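Local coordinates for protein ethylbenzene dehydrogenase alpha-subunit (Aromatoleum aromaticum, PDB 2IVF) that belongs to the molybdopterin oxidoreductases and, as an alpha-subunit, carries a molybdenum atom with two pterin guanine dinucleotides and an iron/sulfur cluster, at residues A[659-673]-A[759-773]. Sequence-based numbering, arbitrary orientation.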
loop_
_atom_site.group_PDB
_atom_site.type_symbol
_atom_site.label_atom_id
_atom_site.label_comp_id
_atom_site.label_asym_id
_atom_site.label_seq_id
_atom_site.Cartn_x
_atom_site.Cartn_y
_atom_site.Cartn_z
ATOM N N HIS A 659 -19.704 -13.322 -3.848
ATOM C CA HIS A 659 -19.632 -12.876 -5.258
ATOM C C HIS A 659 -19.678 -11.351 -5.284
ATOM O O HIS A 659 -20.442 -10.719 -4.518
ATOM C CB HIS A 659 -20.785 -13.396 -6.057
ATOM C CG HIS A 659 -20.919 -14.878 -6.035
ATOM N ND1 HIS A 659 -21.597 -15.544 -5.037
ATOM C CD2 HIS A 659 -20.482 -15.824 -6.898
ATOM C CE1 HIS A 659 -21.557 -16.842 -5.276
ATOM N NE2 HIS A 659 -20.904 -17.041 -6.409
ATOM N N GLU A 660 -18.835 -10.768 -6.135
ATOM C CA GLU A 660 -18.796 -9.319 -6.305
ATOM C C GLU A 660 -18.190 -8.945 -7.631
ATOM O O GLU A 660 -17.761 -9.792 -8.411
ATOM C CB GLU A 660 -17.972 -8.685 -5.159
ATOM C CG GLU A 660 -18.785 -8.089 -4.028
ATOM C CD GLU A 660 -19.520 -6.827 -4.450
ATOM O OE1 GLU A 660 -19.322 -6.389 -5.604
ATOM O OE2 GLU A 660 -20.291 -6.278 -3.640
ATOM N N MET A 661 -18.177 -7.642 -7.892
ATOM C CA MET A 661 -17.511 -7.120 -9.053
ATOM C C MET A 661 -16.788 -5.880 -8.597
ATOM O O MET A 661 -17.335 -5.142 -7.777
ATOM C CB MET A 661 -18.555 -6.706 -10.044
ATOM C CG MET A 661 -18.065 -6.334 -11.364
ATOM S SD MET A 661 -19.527 -6.290 -12.446
ATOM C CE MET A 661 -20.439 -5.004 -11.666
ATOM N N THR A 662 -15.589 -5.640 -9.119
ATOM C CA THR A 662 -14.863 -4.432 -8.755
ATOM C C THR A 662 -15.559 -3.181 -9.331
ATOM O O THR A 662 -16.519 -3.281 -10.072
ATOM C CB THR A 662 -13.451 -4.516 -9.237
ATOM O OG1 THR A 662 -13.465 -4.734 -10.645
ATOM C CG2 THR A 662 -12.740 -5.678 -8.558
ATOM N N THR A 663 -15.137 -2.007 -8.878
ATOM C CA THR A 663 -15.762 -0.754 -9.271
ATOM C C THR A 663 -14.694 0.116 -9.872
ATOM O O THR A 663 -14.119 0.972 -9.195
ATOM C CB THR A 663 -16.378 -0.024 -8.067
ATOM O OG1 THR A 663 -15.363 0.234 -7.076
ATOM C CG2 THR A 663 -17.478 -0.887 -7.453
ATOM N N PRO A 664 -14.394 -0.109 -11.142
ATOM C CA PRO A 664 -13.287 0.622 -11.786
ATOM C C PRO A 664 -13.676 2.062 -12.204
ATOM O O PRO A 664 -14.880 2.419 -12.352
ATOM C CB PRO A 664 -13.041 -0.212 -13.045
ATOM C CG PRO A 664 -14.388 -0.706 -13.381
ATOM C CD PRO A 664 -15.042 -1.016 -12.090
ATOM N N CYS A 665 -12.658 2.867 -12.474
ATOM C CA CYS A 665 -12.849 4.121 -13.128
ATOM C C CYS A 665 -11.983 4.103 -14.391
ATOM O O CYS A 665 -11.476 3.047 -14.812
ATOM C CB CYS A 665 -12.435 5.228 -12.186
ATOM S SG CYS A 665 -10.683 5.163 -11.738
ATOM N N SER A 666 -11.834 5.265 -15.019
ATOM C CA SER A 666 -11.031 5.393 -16.228
ATOM C C SER A 666 -9.606 4.832 -16.127
ATOM O O SER A 666 -9.083 4.331 -17.131
ATOM C CB SER A 666 -10.975 6.871 -16.658
ATOM O OG SER A 666 -10.402 7.671 -15.652
ATOM N N GLY A 667 -9.000 4.923 -14.939
ATOM C CA GLY A 667 -7.584 4.627 -14.767
ATOM C C GLY A 667 -7.237 3.218 -15.190
ATOM O O GLY A 667 -6.375 3.028 -16.029
ATOM N N ASN A 668 -7.944 2.237 -14.604
ATOM C CA ASN A 668 -7.797 0.830 -14.937
ATOM C C ASN A 668 -9.205 0.415 -15.353
ATOM O O ASN A 668 -9.976 -0.030 -14.520
ATOM C CB ASN A 668 -7.365 -0.010 -13.747
ATOM C CG ASN A 668 -5.917 0.136 -13.370
ATOM O OD1 ASN A 668 -5.188 1.052 -13.803
ATOM N ND2 ASN A 668 -5.463 -0.823 -12.561
ATOM N N PRO A 669 -9.551 0.649 -16.617
ATOM C CA PRO A 669 -10.945 0.687 -17.067
ATOM C C PRO A 669 -11.573 -0.671 -17.435
ATOM O O PRO A 669 -12.087 -0.877 -18.554
ATOM C CB PRO A 669 -10.878 1.619 -18.259
ATOM C CG PRO A 669 -9.511 1.333 -18.856
ATOM C CD PRO A 669 -8.603 0.931 -17.737
ATOM N N PHE A 670 -11.626 -1.549 -16.440
ATOM C CA PHE A 670 -12.131 -2.915 -16.618
ATOM C C PHE A 670 -12.747 -3.347 -15.329
ATOM O O PHE A 670 -12.202 -3.043 -14.231
ATOM C CB PHE A 670 -11.014 -3.925 -17.023
ATOM C CG PHE A 670 -9.636 -3.557 -16.552
ATOM C CD1 PHE A 670 -9.165 -3.958 -15.310
ATOM C CD2 PHE A 670 -8.784 -2.846 -17.379
ATOM C CE1 PHE A 670 -7.895 -3.597 -14.878
ATOM C CE2 PHE A 670 -7.518 -2.467 -16.973
ATOM C CZ PHE A 670 -7.044 -2.875 -15.722
ATOM N N PHE A 671 -13.886 -4.042 -15.441
ATOM C CA PHE A 671 -14.539 -4.645 -14.280
ATOM C C PHE A 671 -14.014 -6.040 -14.089
ATOM O O PHE A 671 -13.779 -6.771 -15.062
ATOM C CB PHE A 671 -16.030 -4.786 -14.548
ATOM C CG PHE A 671 -16.792 -3.537 -14.382
ATOM C CD1 PHE A 671 -16.803 -2.574 -15.370
ATOM C CD2 PHE A 671 -17.503 -3.312 -13.220
ATOM C CE1 PHE A 671 -17.538 -1.401 -15.214
ATOM C CE2 PHE A 671 -18.243 -2.149 -13.054
ATOM C CZ PHE A 671 -18.252 -1.199 -14.064
ATOM N N THR A 672 -13.899 -6.449 -12.842
ATOM C CA THR A 672 -13.298 -7.782 -12.537
ATOM C C THR A 672 -14.228 -8.513 -11.603
ATOM O O THR A 672 -14.847 -7.933 -10.687
ATOM C CB THR A 672 -11.873 -7.616 -11.961
ATOM O OG1 THR A 672 -11.022 -7.053 -12.970
ATOM C CG2 THR A 672 -11.257 -8.936 -11.479
ATOM N N PHE A 673 -14.371 -9.796 -11.898
ATOM C CA PHE A 673 -15.201 -10.723 -11.151
ATOM C C PHE A 673 -14.530 -11.239 -9.886
ATOM O O PHE A 673 -13.337 -11.561 -9.866
ATOM C CB PHE A 673 -15.544 -11.901 -12.057
ATOM C CG PHE A 673 -16.338 -12.981 -11.398
ATOM C CD1 PHE A 673 -17.579 -12.714 -10.862
ATOM C CD2 PHE A 673 -15.862 -14.261 -11.340
ATOM C CE1 PHE A 673 -18.356 -13.751 -10.253
ATOM C CE2 PHE A 673 -16.616 -15.294 -10.773
ATOM C CZ PHE A 673 -17.868 -15.031 -10.228
ATOM N N TYR A 759 -23.491 -12.834 -17.435
ATOM C CA TYR A 759 -22.820 -13.286 -16.222
ATOM C C TYR A 759 -21.985 -14.557 -16.438
ATOM O O TYR A 759 -20.891 -14.697 -15.887
ATOM C CB TYR A 759 -23.864 -13.542 -15.131
ATOM C CG TYR A 759 -23.267 -14.018 -13.847
ATOM C CD1 TYR A 759 -22.402 -13.202 -13.126
ATOM C CD2 TYR A 759 -23.570 -15.269 -13.330
ATOM C CE1 TYR A 759 -21.854 -13.621 -11.916
ATOM C CE2 TYR A 759 -23.029 -15.696 -12.106
ATOM C CZ TYR A 759 -22.173 -14.869 -11.410
ATOM O OH TYR A 759 -21.612 -15.279 -10.223
ATOM N N GLU A 760 -22.520 -15.483 -17.230
ATOM C CA GLU A 760 -21.773 -16.671 -17.615
ATOM C C GLU A 760 -20.425 -16.286 -18.257
ATOM O O GLU A 760 -19.365 -16.850 -17.914
ATOM C CB GLU A 760 -22.616 -17.503 -18.557
ATOM C CG GLU A 760 -21.938 -18.772 -19.049
ATOM C CD GLU A 760 -22.029 -19.924 -18.057
ATOM O OE1 GLU A 760 -22.405 -19.688 -16.874
ATOM O OE2 GLU A 760 -21.737 -21.074 -18.494
ATOM N N LYS A 761 -20.431 -15.305 -19.156
ATOM C CA LYS A 761 -19.173 -14.922 -19.822
ATOM C C LYS A 761 -18.260 -14.250 -18.798
ATOM O O LYS A 761 -17.056 -14.517 -18.730
ATOM C CB LYS A 761 -19.411 -13.970 -20.990
ATOM C CG LYS A 761 -20.091 -14.567 -22.213
ATOM C CD LYS A 761 -19.888 -13.626 -23.417
ATOM C CE LYS A 761 -20.839 -13.954 -24.578
ATOM N NZ LYS A 761 -20.651 -12.983 -25.725
ATOM N N PHE A 762 -18.840 -13.366 -17.995
ATOM C CA PHE A 762 -18.088 -12.659 -16.957
ATOM C C PHE A 762 -17.406 -13.604 -15.961
ATOM O O PHE A 762 -16.232 -13.400 -15.631
ATOM C CB PHE A 762 -19.025 -11.713 -16.203
ATOM C CG PHE A 762 -18.319 -10.718 -15.312
ATOM C CD1 PHE A 762 -17.237 -9.993 -15.774
ATOM C CD2 PHE A 762 -18.787 -10.459 -14.052
ATOM C CE1 PHE A 762 -16.622 -9.052 -14.966
ATOM C CE2 PHE A 762 -18.186 -9.543 -13.257
ATOM C CZ PHE A 762 -17.098 -8.850 -13.706
ATOM N N LYS A 763 -18.143 -14.606 -15.480
ATOM C CA LYS A 763 -17.593 -15.583 -14.527
ATOM C C LYS A 763 -16.436 -16.356 -15.133
ATOM O O LYS A 763 -15.474 -16.678 -14.447
ATOM C CB LYS A 763 -18.620 -16.648 -14.159
ATOM C CG LYS A 763 -19.410 -16.479 -12.887
ATOM C CD LYS A 763 -20.254 -17.770 -12.638
ATOM C CE LYS A 763 -20.911 -18.296 -13.910
ATOM N NZ LYS A 763 -21.889 -19.481 -13.770
ATOM N N LYS A 764 -16.548 -16.686 -16.407
ATOM C CA LYS A 764 -15.530 -17.487 -17.071
ATOM C C LYS A 764 -14.250 -16.687 -17.351
ATOM O O LYS A 764 -13.147 -17.158 -17.063
ATOM C CB LYS A 764 -16.094 -18.113 -18.348
ATOM C CG LYS A 764 -17.160 -19.162 -18.073
ATOM C CD LYS A 764 -17.655 -19.803 -19.356
ATOM C CE LYS A 764 -18.376 -21.124 -19.111
ATOM N NZ LYS A 764 -19.058 -21.570 -20.368
ATOM N N GLU A 765 -14.397 -15.477 -17.912
ATOM C CA GLU A 765 -13.272 -14.641 -18.305
ATOM C C GLU A 765 -12.667 -13.940 -17.110
ATOM O O GLU A 765 -11.487 -13.676 -17.048
ATOM C CB GLU A 765 -13.765 -13.593 -19.292
ATOM C CG GLU A 765 -14.407 -14.224 -20.467
ATOM C CD GLU A 765 -14.503 -13.320 -21.657
ATOM O OE1 GLU A 765 -14.640 -12.098 -21.466
ATOM O OE2 GLU A 765 -14.429 -13.891 -22.771
ATOM N N GLY A 766 -13.491 -13.589 -16.145
ATOM C CA GLY A 766 -12.970 -12.951 -14.944
ATOM C C GLY A 766 -12.813 -11.452 -14.980
ATOM O O GLY A 766 -12.706 -10.804 -13.928
ATOM N N GLN A 767 -12.821 -10.882 -16.166
ATOM C CA GLN A 767 -12.785 -9.432 -16.296
ATOM C C GLN A 767 -13.088 -9.016 -17.720
ATOM O O GLN A 767 -12.939 -9.787 -18.672
ATOM C CB GLN A 767 -11.422 -8.843 -15.889
ATOM C CG GLN A 767 -10.383 -9.143 -16.869
ATOM C CD GLN A 767 -9.035 -8.491 -16.518
ATOM O OE1 GLN A 767 -8.324 -9.029 -15.682
ATOM N NE2 GLN A 767 -8.676 -7.377 -17.171
ATOM N N THR A 768 -13.512 -7.766 -17.846
ATOM C CA THR A 768 -13.806 -7.148 -19.123
ATOM C C THR A 768 -13.654 -5.640 -19.060
ATOM O O THR A 768 -14.070 -5.013 -18.089
ATOM C CB THR A 768 -15.243 -7.500 -19.657
ATOM O OG1 THR A 768 -15.236 -7.253 -21.054
ATOM C CG2 THR A 768 -16.401 -6.686 -19.016
ATOM N N ARG A 769 -13.044 -5.075 -20.102
ATOM C CA ARG A 769 -13.041 -3.618 -20.308
ATOM C C ARG A 769 -14.446 -3.074 -20.397
ATOM O O ARG A 769 -15.307 -3.635 -21.049
ATOM C CB ARG A 769 -12.271 -3.263 -21.588
ATOM C CG ARG A 769 -10.800 -3.127 -21.354
ATOM C CD ARG A 769 -10.112 -3.183 -22.616
ATOM N NE ARG A 769 -8.843 -2.485 -22.609
ATOM C CZ ARG A 769 -7.645 -3.033 -22.428
ATOM N NH1 ARG A 769 -7.523 -4.279 -22.043
ATOM N NH2 ARG A 769 -6.572 -2.273 -22.585
ATOM N N PHE A 770 -14.695 -1.961 -19.746
ATOM C CA PHE A 770 -15.988 -1.331 -19.906
ATOM C C PHE A 770 -16.087 -0.587 -21.220
ATOM O O PHE A 770 -15.070 -0.123 -21.791
ATOM C CB PHE A 770 -16.376 -0.498 -18.683
ATOM C CG PHE A 770 -15.450 0.643 -18.318
ATOM C CD1 PHE A 770 -15.448 1.842 -19.055
ATOM C CD2 PHE A 770 -14.767 0.612 -17.113
ATOM C CE1 PHE A 770 -14.655 2.940 -18.632
ATOM C CE2 PHE A 770 -14.022 1.699 -16.688
ATOM C CZ PHE A 770 -13.972 2.860 -17.438
ATOM N N LEU A 771 -17.284 -0.529 -21.754
ATOM C CA LEU A 771 -17.460 0.013 -23.088
ATOM C C LEU A 771 -18.062 1.423 -23.093
ATOM O O LEU A 771 -18.242 2.039 -24.143
ATOM C CB LEU A 771 -18.334 -0.917 -23.903
ATOM C CG LEU A 771 -17.793 -2.344 -24.024
ATOM C CD1 LEU A 771 -18.769 -3.159 -24.832
ATOM C CD2 LEU A 771 -16.415 -2.304 -24.698
ATOM N N SER A 772 -18.401 1.907 -21.926
ATOM C CA SER A 772 -18.938 3.265 -21.800
ATOM C C SER A 772 -18.946 3.674 -20.334
ATOM O O SER A 772 -18.686 2.847 -19.457
ATOM C CB SER A 772 -20.351 3.358 -22.348
ATOM O OG SER A 772 -21.277 2.933 -21.406
ATOM N N MET A 773 -19.232 4.958 -20.091
ATOM C CA MET A 773 -19.330 5.490 -18.758
ATOM C C MET A 773 -20.756 5.352 -18.181
ATOM O O MET A 773 -21.048 5.936 -17.125
ATOM C CB MET A 773 -18.925 6.994 -18.757
ATOM C CG MET A 773 -17.470 7.315 -19.064
ATOM S SD MET A 773 -16.347 6.528 -17.965
ATOM C CE MET A 773 -14.819 6.768 -18.860
HETATM O O HOH W 1 -12.452 0.269 -20.911
#
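Phe673, on strand 670-676, meets helix 759-765 with its side chain and the glycine that follows the helix with its backbone, so that one aromatic joins a sheet to a helix. With CG anti to the backbone N (chi1 177°), the side chain reaches obliquely across the helix, toward its N-terminal end at Tyr759. Phe673 CB lies over one face of Phe762, 3.9 Å from the centroid of that ring. CD1 presents a ring edge to the same face, in an offset edge-to-face pair with planes at 64°. CD2 and CE2 approach Lys763 CA, which lies over one face of the Phe673 ring. Phe673 CE1 comes obliquely within 3.6 Å of Tyr759 OH, itself hydrogen-bonded to Glu737 of helix 736-749, and Phe673 CZ ends 3.4 Å from Lys763 CG. Phe673, Tyr759 and Phe762 thereby form an aromatic cluster between strand and helix. At the backbone, Phe673 N donates to Gly766 O at 2.8 Å, nearly straight at the hydrogen; Gly766, just past the helix, has positive phi. The antiparallel pairing continues as Phe671 and Thr768 exchange two backbone bonds. Strand 670-676 is the middle of a three-stranded antiparallel sheet, between 659-661 and 767-769, while Leu740 of helix 736-749 touches Met661, Phe673 and Tyr759.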